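Local coordinates for protein glycosyltransferase Gtf1 (Streptococcus pneumoniae, PDB 4PQG) that is a GT-B-fold glycosyltransferase with an extended beta-sheet domain and binds uridine-5'-diphosphate, at residues D116-Y124 against Q134-G142; S409-M419 against V433-I441. All coordinates share one frame; numbering follows the deposited sequence.

Interaction 1 of 2, residues D116-Y124 against Q134-G142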
loop_
_atom_site.group_PDB
_atom_site.type_symbol
_atom_site.label_atom_id
_atom_site.label_comp_id
_atom_site.label_asym_id
_atom_site.label_seq_id
_atom_site.Cartn_x
_atom_site.Cartn_y
_atom_site.Cartn_z
ATOM N N ASP A 116 -26.553 35.994 1.919
ATOM C CA ASP A 116 -25.613 36.443 0.906
ATOM C C ASP A 116 -25.616 35.350 -0.179
ATOM O O ASP A 116 -24.948 34.316 -0.055
ATOM C CB ASP A 116 -24.217 36.643 1.514
ATOM C CG ASP A 116 -23.224 37.289 0.540
ATOM O OD1 ASP A 116 -23.372 37.115 -0.695
ATOM O OD2 ASP A 116 -22.285 37.968 1.018
ATOM N N GLN A 117 -26.411 35.589 -1.221
ATOM C CA GLN A 117 -26.627 34.636 -2.313
ATOM C C GLN A 117 -25.331 34.290 -3.050
ATOM O O GLN A 117 -25.244 33.264 -3.733
ATOM C CB GLN A 117 -27.628 35.224 -3.312
ATOM C CG GLN A 117 -28.498 34.196 -4.008
ATOM C CD GLN A 117 -29.800 33.943 -3.267
ATOM O OE1 GLN A 117 -30.881 34.124 -3.827
ATOM N NE2 GLN A 117 -29.705 33.536 -2.001
ATOM N N ASP A 118 -24.332 35.155 -2.905
ATOM C CA ASP A 118 -23.061 34.985 -3.591
ATOM C C ASP A 118 -22.155 33.917 -2.981
ATOM O O ASP A 118 -21.259 33.428 -3.658
ATOM C CB ASP A 118 -22.325 36.323 -3.676
ATOM C CG ASP A 118 -23.037 37.328 -4.566
ATOM O OD1 ASP A 118 -23.680 36.908 -5.558
ATOM O OD2 ASP A 118 -22.935 38.541 -4.278
ATOM N N LYS A 119 -22.386 33.549 -1.725
ATOM C CA LYS A 119 -21.493 32.617 -1.053
ATOM C C LYS A 119 -22.159 31.330 -0.547
ATOM O O LYS A 119 -23.276 31.360 -0.040
ATOM C CB LYS A 119 -20.700 33.330 0.061
ATOM C CG LYS A 119 -21.293 33.290 1.469
ATOM C CD LYS A 119 -20.603 34.299 2.385
ATOM C CE LYS A 119 -20.980 34.126 3.852
ATOM N NZ LYS A 119 -20.242 33.027 4.547
ATOM N N PHE A 120 -21.468 30.204 -0.719
ATOM C CA PHE A 120 -21.830 28.955 -0.046
ATOM C C PHE A 120 -20.604 28.133 0.375
ATOM O O PHE A 120 -19.510 28.318 -0.162
ATOM C CB PHE A 120 -22.819 28.109 -0.871
ATOM C CG PHE A 120 -22.296 27.635 -2.204
ATOM C CD1 PHE A 120 -21.503 26.486 -2.299
ATOM C CD2 PHE A 120 -22.654 28.295 -3.381
ATOM C CE1 PHE A 120 -21.043 26.037 -3.537
ATOM C CE2 PHE A 120 -22.202 27.847 -4.622
ATOM C CZ PHE A 120 -21.392 26.715 -4.698
ATOM N N VAL A 121 -20.804 27.245 1.345
ATOM C CA VAL A 121 -19.764 26.358 1.841
ATOM C C VAL A 121 -20.211 24.929 1.572
ATOM O O VAL A 121 -21.349 24.558 1.894
ATOM C CB VAL A 121 -19.539 26.542 3.361
ATOM C CG1 VAL A 121 -18.476 25.589 3.875
ATOM C CG2 VAL A 121 -19.153 27.979 3.681
ATOM N N THR A 122 -19.335 24.132 0.962
ATOM C CA THR A 122 -19.595 22.703 0.815
ATOM C C THR A 122 -18.725 21.937 1.804
ATOM O O THR A 122 -17.489 22.047 1.783
ATOM C CB THR A 122 -19.360 22.231 -0.632
ATOM O OG1 THR A 122 -20.068 23.094 -1.531
ATOM C CG2 THR A 122 -19.828 20.785 -0.823
ATOM N N CYS A 123 -19.378 21.195 2.696
ATOM C CA CYS A 123 -18.692 20.339 3.646
ATOM C C CYS A 123 -18.663 18.903 3.159
ATOM O O CYS A 123 -19.675 18.367 2.669
ATOM C CB CYS A 123 -19.352 20.388 5.025
ATOM S SG CYS A 123 -19.340 22.011 5.827
ATOM N N TYR A 124 -17.500 18.284 3.309
ATOM C CA TYR A 124 -17.320 16.883 2.982
ATOM C C TYR A 124 -17.191 16.096 4.270
ATOM O O TYR A 124 -16.176 16.152 4.969
ATOM C CB TYR A 124 -16.130 16.687 2.031
ATOM C CG TYR A 124 -16.398 17.285 0.662
ATOM C CD1 TYR A 124 -16.898 16.502 -0.380
ATOM C CD2 TYR A 124 -16.203 18.651 0.425
ATOM C CE1 TYR A 124 -17.161 17.057 -1.632
ATOM C CE2 TYR A 124 -16.474 19.214 -0.814
ATOM C CZ TYR A 124 -16.951 18.417 -1.836
ATOM O OH TYR A 124 -17.202 18.981 -3.065
ATOM N N GLN A 134 -14.289 16.525 7.148
ATOM C CA GLN A 134 -12.914 16.190 6.763
ATOM C C GLN A 134 -12.294 17.395 6.053
ATOM O O GLN A 134 -11.158 17.754 6.328
ATOM C CB GLN A 134 -12.904 14.918 5.879
ATOM C CG GLN A 134 -11.546 14.433 5.375
ATOM C CD GLN A 134 -11.109 15.124 4.083
ATOM O OE1 GLN A 134 -11.944 15.430 3.214
ATOM N NE2 GLN A 134 -9.798 15.371 3.943
ATOM N N HIS A 135 -13.050 18.002 5.143
ATOM C CA HIS A 135 -12.644 19.251 4.487
ATOM C C HIS A 135 -13.837 20.022 3.992
ATOM O O HIS A 135 -14.931 19.467 3.889
ATOM C CB HIS A 135 -11.602 19.003 3.388
ATOM C CG HIS A 135 -12.163 18.507 2.082
ATOM N ND1 HIS A 135 -12.409 17.210 1.849
ATOM C CD2 HIS A 135 -12.456 19.182 0.897
ATOM C CE1 HIS A 135 -12.856 17.053 0.594
ATOM N NE2 HIS A 135 -12.875 18.260 0.005
ATOM N N ALA A 136 -13.638 21.309 3.704
ATOM C CA ALA A 136 -14.716 22.231 3.313
ATOM C C ALA A 136 -14.231 23.146 2.214
ATOM O O ALA A 136 -13.042 23.496 2.170
ATOM C CB ALA A 136 -15.172 23.062 4.501
ATOM N N GLU A 137 -15.155 23.539 1.343
ATOM C CA GLU A 137 -14.875 24.380 0.187
ATOM C C GLU A 137 -15.689 25.672 0.244
ATOM O O GLU A 137 -16.907 25.629 0.449
ATOM C CB GLU A 137 -15.179 23.602 -1.107
ATOM C CG GLU A 137 -14.438 22.264 -1.145
ATOM C CD GLU A 137 -14.478 21.564 -2.484
ATOM O OE1 GLU A 137 -15.277 21.978 -3.342
ATOM O OE2 GLU A 137 -13.719 20.573 -2.657
ATOM N N TYR A 138 -15.019 26.811 0.070
ATOM C CA TYR A 138 -15.688 28.120 0.083
ATOM C C TYR A 138 -15.783 28.700 -1.304
ATOM O O TYR A 138 -14.769 28.908 -1.971
ATOM C CB TYR A 138 -14.966 29.125 0.972
ATOM C CG TYR A 138 -15.665 30.478 1.089
ATOM C CD1 TYR A 138 -16.727 30.668 1.993
ATOM C CD2 TYR A 138 -15.251 31.579 0.318
ATOM C CE1 TYR A 138 -17.352 31.910 2.118
ATOM C CE2 TYR A 138 -15.870 32.823 0.428
ATOM C CZ TYR A 138 -16.915 32.984 1.325
ATOM O OH TYR A 138 -17.523 34.214 1.441
ATOM N N VAL A 139 -17.008 29.005 -1.707
ATOM C CA VAL A 139 -17.284 29.422 -3.077
ATOM C C VAL A 139 -17.939 30.799 -3.062
ATOM O O VAL A 139 -18.865 31.047 -2.280
ATOM C CB VAL A 139 -18.175 28.384 -3.808
ATOM C CG1 VAL A 139 -18.409 28.789 -5.250
ATOM C CG2 VAL A 139 -17.555 26.991 -3.760
ATOM N N PHE A 140 -17.423 31.705 -3.890
ATOM C CA PHE A 140 -17.990 33.039 -4.007
ATOM C C PHE A 140 -18.377 33.308 -5.456
ATOM O O PHE A 140 -17.582 33.055 -6.376
ATOM C CB PHE A 140 -17.028 34.105 -3.500
ATOM C CG PHE A 140 -17.683 35.428 -3.257
ATOM C CD1 PHE A 140 -18.462 35.639 -2.117
ATOM C CD2 PHE A 140 -17.541 36.470 -4.175
ATOM C CE1 PHE A 140 -19.086 36.867 -1.898
ATOM C CE2 PHE A 140 -18.156 37.700 -3.959
ATOM C CZ PHE A 140 -18.929 37.898 -2.821
ATOM N N LYS A 141 -19.610 33.787 -5.648
ATOM C CA LYS A 141 -20.183 34.004 -6.986
ATOM C C LYS A 141 -19.726 32.929 -7.975
ATOM O O LYS A 141 -19.177 33.231 -9.034
ATOM C CB LYS A 141 -19.865 35.416 -7.500
ATOM C CG LYS A 141 -20.478 36.540 -6.659
ATOM C CD LYS A 141 -20.412 37.924 -7.313
ATOM C CE LYS A 141 -21.349 38.048 -8.515
ATOM N NZ LYS A 141 -21.393 39.417 -9.111
ATOM N N GLY A 142 -19.922 31.665 -7.594
ATOM C CA GLY A 142 -19.604 30.530 -8.462
ATOM C C GLY A 142 -18.169 30.036 -8.432
ATOM O O GLY A 142 -17.891 28.909 -8.860
HETATM O O HOH W 1 -21.035 30.860 -5.095
#

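Interaction 2 of 2, residues S409-M419 against V433-I441. With NAG (2-acetamido-2-deoxy-beta-D-glucopyranose), chain D; UDP (uridine-5'-diphosphate), chain C.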
loop_
_atom_site.group_PDB
_atom_site.type_symbol
_atom_site.label_atom_id
_atom_site.label_comp_id
_atom_site.label_asym_id
_atom_site.label_seq_id
_atom_site.Cartn_x
_atom_site.Cartn_y
_atom_site.Cartn_z
ATOM N N SER A 409 -1.256 -14.304 -11.072
ATOM C CA SER A 409 -0.175 -13.340 -11.106
ATOM C C SER A 409 1.058 -13.970 -11.738
ATOM O O SER A 409 1.441 -15.108 -11.408
ATOM C CB SER A 409 0.150 -12.829 -9.692
ATOM O OG SER A 409 1.271 -11.965 -9.721
ATOM N N THR A 410 1.677 -13.225 -12.646
ATOM C CA THR A 410 2.848 -13.702 -13.343
ATOM C C THR A 410 4.164 -13.416 -12.600
ATOM O O THR A 410 5.238 -13.801 -13.076
ATOM C CB THR A 410 2.882 -13.166 -14.796
ATOM O OG1 THR A 410 2.406 -11.808 -14.811
ATOM C CG2 THR A 410 1.938 -14.006 -15.671
ATOM N N SER A 411 4.074 -12.767 -11.435
ATOM C CA SER A 411 5.270 -12.462 -10.643
ATOM C C SER A 411 4.929 -11.932 -9.258
ATOM O O SER A 411 4.099 -11.032 -9.121
ATOM C CB SER A 411 6.159 -11.441 -11.376
ATOM O OG SER A 411 7.240 -11.027 -10.559
ATOM N N GLU A 412 5.570 -12.486 -8.229
ATOM C CA GLU A 412 5.438 -11.929 -6.875
ATOM C C GLU A 412 6.759 -11.886 -6.143
ATOM O O GLU A 412 7.444 -12.904 -6.012
ATOM C CB GLU A 412 4.416 -12.700 -6.025
ATOM C CG GLU A 412 2.988 -12.693 -6.563
ATOM C CD GLU A 412 2.269 -11.348 -6.444
ATOM O OE1 GLU A 412 2.699 -10.464 -5.650
ATOM O OE2 GLU A 412 1.228 -11.193 -7.132
ATOM N N GLY A 413 7.105 -10.699 -5.650
ATOM C CA GLY A 413 8.251 -10.543 -4.775
ATOM C C GLY A 413 8.089 -11.439 -3.559
ATOM O O GLY A 413 9.065 -11.993 -3.037
ATOM N N PHE A 414 6.857 -11.576 -3.098
ATOM C CA PHE A 414 6.550 -12.373 -1.926
ATOM C C PHE A 414 5.116 -12.831 -2.012
ATOM O O PHE A 414 4.840 -14.040 -2.106
ATOM C CB PHE A 414 6.740 -11.559 -0.642
ATOM C CG PHE A 414 6.605 -12.379 0.619
ATOM C CD1 PHE A 414 7.562 -13.348 0.944
ATOM C CD2 PHE A 414 5.533 -12.183 1.486
ATOM C CE1 PHE A 414 7.460 -14.088 2.114
ATOM C CE2 PHE A 414 5.425 -12.925 2.669
ATOM C CZ PHE A 414 6.389 -13.879 2.977
ATOM N N GLY A 415 4.203 -11.857 -2.002
ATOM C CA GLY A 415 2.769 -12.130 -2.091
ATOM C C GLY A 415 2.119 -12.363 -0.748
ATOM O O GLY A 415 1.902 -13.515 -0.322
ATOM N N LEU A 416 1.780 -11.270 -0.077
ATOM C CA LEU A 416 1.218 -11.338 1.245
ATOM C C LEU A 416 -0.086 -12.143 1.313
ATOM O O LEU A 416 -0.301 -12.847 2.292
ATOM C CB LEU A 416 1.020 -9.924 1.810
ATOM C CG LEU A 416 2.326 -9.211 2.232
ATOM C CD1 LEU A 416 2.110 -7.717 2.495
ATOM C CD2 LEU A 416 3.029 -9.881 3.409
ATOM N N THR A 417 -0.950 -12.038 0.298
ATOM C CA THR A 417 -2.191 -12.847 0.283
ATOM C C THR A 417 -1.929 -14.361 0.128
ATOM O O THR A 417 -2.771 -15.172 0.523
ATOM C CB THR A 417 -3.196 -12.424 -0.800
ATOM O OG1 THR A 417 -2.607 -12.615 -2.098
ATOM C CG2 THR A 417 -3.637 -10.957 -0.591
ATOM N N LEU A 418 -0.782 -14.728 -0.441
ATOM C CA LEU A 418 -0.402 -16.143 -0.525
ATOM C C LEU A 418 -0.048 -16.682 0.871
ATOM O O LEU A 418 -0.486 -17.758 1.262
ATOM C CB LEU A 418 0.766 -16.342 -1.495
ATOM C CG LEU A 418 0.706 -15.745 -2.909
ATOM C CD1 LEU A 418 1.999 -16.050 -3.644
ATOM C CD2 LEU A 418 -0.507 -16.254 -3.682
ATOM N N MET A 419 0.724 -15.906 1.618
ATOM C CA MET A 419 1.053 -16.220 3.018
ATOM C C MET A 419 -0.201 -16.241 3.887
ATOM O O MET A 419 -0.430 -17.167 4.673
ATOM C CB MET A 419 2.047 -15.190 3.576
ATOM C CG MET A 419 2.459 -15.455 5.024
ATOM S SD MET A 419 3.211 -14.016 5.802
ATOM C CE MET A 419 1.747 -12.998 6.011
ATOM N N VAL A 433 6.148 -19.512 -11.192
ATOM C CA VAL A 433 6.944 -18.318 -11.460
ATOM C C VAL A 433 7.518 -17.788 -10.154
ATOM O O VAL A 433 6.898 -17.940 -9.109
ATOM C CB VAL A 433 6.126 -17.199 -12.171
ATOM C CG1 VAL A 433 5.851 -17.563 -13.631
ATOM C CG2 VAL A 433 4.836 -16.883 -11.426
ATOM N N PRO A 434 8.709 -17.174 -10.208
ATOM C CA PRO A 434 9.300 -16.623 -8.990
ATOM C C PRO A 434 8.623 -15.308 -8.549
ATOM O O PRO A 434 7.927 -14.692 -9.340
ATOM C CB PRO A 434 10.757 -16.385 -9.391
ATOM C CG PRO A 434 10.715 -16.163 -10.861
ATOM C CD PRO A 434 9.564 -16.973 -11.393
ATOM N N TYR A 435 8.767 -14.903 -7.288
ATOM C CA TYR A 435 9.382 -15.712 -6.224
ATOM C C TYR A 435 8.349 -16.373 -5.329
ATOM O O TYR A 435 8.545 -17.506 -4.863
ATOM C CB TYR A 435 10.320 -14.835 -5.397
ATOM C CG TYR A 435 11.361 -14.198 -6.267
ATOM C CD1 TYR A 435 12.495 -14.905 -6.644
ATOM C CD2 TYR A 435 11.195 -12.893 -6.750
ATOM C CE1 TYR A 435 13.454 -14.341 -7.470
ATOM C CE2 TYR A 435 12.154 -12.305 -7.555
ATOM C CZ TYR A 435 13.279 -13.022 -7.918
ATOM O OH TYR A 435 14.224 -12.460 -8.741
ATOM N N GLY A 436 7.241 -15.670 -5.088
ATOM C CA GLY A 436 6.264 -16.080 -4.074
ATOM C C GLY A 436 5.590 -17.426 -4.274
ATOM O O GLY A 436 5.454 -18.207 -3.325
ATOM N N ASN A 437 5.159 -17.698 -5.499
ATOM C CA ASN A 437 4.472 -18.952 -5.816
ATOM C C ASN A 437 5.373 -20.150 -5.564
ATOM O O ASN A 437 4.928 -21.175 -5.072
ATOM C CB ASN A 437 4.000 -18.961 -7.274
ATOM C CG ASN A 437 2.700 -18.207 -7.473
ATOM O OD1 ASN A 437 2.205 -17.532 -6.559
ATOM N ND2 ASN A 437 2.134 -18.321 -8.666
ATOM N N GLN A 438 6.644 -19.995 -5.891
ATOM C CA GLN A 438 7.621 -21.050 -5.671
ATOM C C GLN A 438 7.985 -21.210 -4.188
ATOM O O GLN A 438 8.401 -22.288 -3.775
ATOM C CB GLN A 438 8.849 -20.832 -6.552
ATOM C CG GLN A 438 8.549 -21.028 -8.035
ATOM C CD GLN A 438 9.596 -20.429 -8.951
ATOM O OE1 GLN A 438 10.512 -19.731 -8.509
ATOM N NE2 GLN A 438 9.454 -20.688 -10.253
ATOM N N THR A 439 7.800 -20.146 -3.399
ATOM C CA THR A 439 7.923 -20.214 -1.931
ATOM C C THR A 439 6.706 -20.902 -1.261
ATOM O O THR A 439 6.860 -21.735 -0.350
ATOM C CB THR A 439 8.144 -18.795 -1.316
ATOM O OG1 THR A 439 9.314 -18.200 -1.885
ATOM C CG2 THR A 439 8.370 -18.874 0.171
ATOM N N PHE A 440 5.499 -20.560 -1.699
ATOM C CA PHE A 440 4.297 -20.984 -0.971
ATOM C C PHE A 440 3.546 -22.208 -1.508
ATOM O O PHE A 440 2.677 -22.732 -0.814
ATOM C CB PHE A 440 3.323 -19.813 -0.804
ATOM C CG PHE A 440 3.875 -18.691 0.022
ATOM C CD1 PHE A 440 4.165 -18.881 1.372
ATOM C CD2 PHE A 440 4.131 -17.449 -0.551
ATOM C CE1 PHE A 440 4.688 -17.853 2.143
ATOM C CE2 PHE A 440 4.652 -16.412 0.216
ATOM C CZ PHE A 440 4.929 -16.614 1.565
ATOM N N ILE A 441 3.869 -22.646 -2.726
ATOM C CA ILE A 441 3.189 -23.789 -3.347
ATOM C C ILE A 441 4.172 -24.943 -3.548
ATOM O O ILE A 441 5.204 -24.789 -4.210
ATOM C CB ILE A 441 2.524 -23.437 -4.706
ATOM C CG1 ILE A 441 1.725 -22.134 -4.615
ATOM C CG2 ILE A 441 1.627 -24.579 -5.181
ATOM C CD1 ILE A 441 1.070 -21.709 -5.921
HETATM C C1 NAG D . 4.643 -6.121 -3.722
HETATM C C2 NAG D . 4.944 -7.355 -4.563
HETATM C C3 NAG D . 4.453 -8.418 -3.571
HETATM C C4 NAG D . 5.058 -8.230 -2.171
HETATM C C5 NAG D . 4.923 -6.756 -1.699
HETATM C C6 NAG D . 5.424 -6.483 -0.285
HETATM C C7 NAG D . 4.551 -7.956 -6.891
HETATM C C8 NAG D . 3.545 -7.937 -8.007
HETATM N N2 NAG D . 4.133 -7.423 -5.756
HETATM O O1 NAG D . 4.107 -4.961 -4.290
HETATM O O3 NAG D . 4.653 -9.735 -4.057
HETATM O O4 NAG D . 4.370 -9.075 -1.280
HETATM O O5 NAG D . 5.589 -5.966 -2.686
HETATM O O6 NAG D . 6.823 -6.651 -0.310
HETATM O O7 NAG D . 5.685 -8.433 -7.063
HETATM N N1 UDP C . -5.620 -6.730 0.741
HETATM C C2 UDP C . -6.674 -6.368 1.607
HETATM N N3 UDP C . -7.923 -6.449 1.172
HETATM C C4 UDP C . -8.233 -6.856 -0.067
HETATM C C5 UDP C . -7.218 -7.216 -0.959
HETATM C C6 UDP C . -5.893 -7.146 -0.513
HETATM O O2 UDP C . -6.450 -5.985 2.783
HETATM O O4 UDP C . -9.439 -6.905 -0.397
HETATM C "C1'" UDP C . -4.247 -6.670 1.266
HETATM C "C2'" UDP C . -3.761 -8.093 1.529
HETATM O "O2'" UDP C . -4.137 -8.609 2.821
HETATM C "C3'" UDP C . -2.252 -8.014 1.377
HETATM C "C4'" UDP C . -2.040 -6.816 0.455
HETATM O "O4'" UDP C . -3.310 -6.159 0.317
HETATM O "O3'" UDP C . -1.628 -7.753 2.640
HETATM C "C5'" UDP C . -1.566 -7.220 -0.941
HETATM O "O5'" UDP C . -0.219 -7.651 -0.849
HETATM P PA UDP C . 0.416 -8.653 -1.930
HETATM O O1A UDP C . 1.857 -8.898 -1.569
HETATM O O2A UDP C . -0.517 -9.836 -2.023
HETATM O O3A UDP C . 0.209 -7.978 -3.381
HETATM P PB UDP C . 0.768 -6.602 -4.000
HETATM O O1B UDP C . 1.168 -6.978 -5.408
HETATM O O2B UDP C . -0.399 -5.633 -3.908
HETATM O O3B UDP C . 1.979 -6.222 -3.169
HETATM O O HOH W 2 0.093 -17.184 -10.319
HETATM O O HOH W 3 9.167 -12.725 -10.815
#

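Interaction 1 of 2, residues D116-Y124 against Q134-G142
Y124 lies over H135 near the connecting loop of an antiparallel beta hairpin formed by strands 119-125 and 133-140, inside the extended beta-sheet domain. Its CB sits over the face of the imidazole, 3.9 Å from the H135 ring centroid. Further out, CG faces H135 CE1 and CD2 comes to 3.4 Å from H135 NE2; the two rings are almost parallel (4° between planes) but slid apart, centroids 4.5 Å from each other. Further along the ring, on the same side as H135, E137 CD comes obliquely to 3.5 Å from Y124 CE2, with the carboxylate turned about 50° against the ring. At the tip, Y124 OH is 3.6 Å from E137 OE1. The same face of the sheet carries F120 and V139. With F120 CG placed between its backbone N and carbonyl carbon (chi1 63°), the ring leans across to V139, whose CB stands over one face, 3.9 Å from the F120 centroid. On the opposite face K119 crosses Y138, its CD 3.2 Å from Y138 OH, while K119 NZ goes on to G97 O and the Y138 ring meets F96. Backbone bonds tie F120 to V139, T122 to E137, and Y124 to H135; strands 109-114 and 143-150 continue the sheet on either side. At the open end of the hairpin, after the type I turn D116-K119, D118 CB lies over the F140 ring, and D118 O is gripped twice: by K141 N at 2.6 Å and by a water that in turn accepts from G142 N.

Interaction 2 of 2, residues S409-M419 against V433-I441
The loop leading into helix 416-423, which lines the uridine-5'-diphosphate pocket, is backed by segment 433-441, which contains helix 436-440. E412 O receives Y435 N (2.7 Å) and G436 N (2.9 Å) from opposite faces of its carbonyl plane; Y435 N belongs to the cis peptide that follows P434, and G436 N to the next one. G436 has no side chain, which lets its CA come to 3.2 Å from F414 O. That carbonyl is buried without a polar partner in the model and lies in plane at the edge of the F440 ring. F440 also drives its edge at the face of F414, a T-shaped pair with planes at 80° and F414 CZ 3.4 Å from F440 CZ; F414 CG, anti to its N (chi1 -173°), carries the ring there. L418 CB and M419 CB pack on F440 as well. This lies in the second Rossmann-like domain of the GT-B fold, and the other side of the loop meets the ligands. E412 OE1 accepts from NAG O3 at 2.6 Å, while OE2 accepts from S409 OG and forms a salt bridge with K341. The amides of G413, F414 and G415 donate to NAG O7, O3 and O4. At the helix start, L416 N reaches UDP O1A at 2.8 Å and T417 N donates to UDP O2A.

Interactions 1 and 2 lie on opposite sides of the chain's centre, their own centres about 49 Å apart and their nearest atoms about 26 Å apart, so they do not touch. Interaction 1 closes early in the chain, within the ten-stranded antiparallel sheet, and its centre is about 33 Å from the centre of the chain. Interaction 2, centred about 17 Å from that point, belongs to the six-stranded parallel sheet domain and directly carries groups that hold both ligands. The hairpin of 116-124 and 134-142 takes no part in this site: interaction 1 pairs two neighbouring strands of its sheet, while 409-419 supplies E412, G415, L416 and T417 of the uridine-5'-diphosphate pocket.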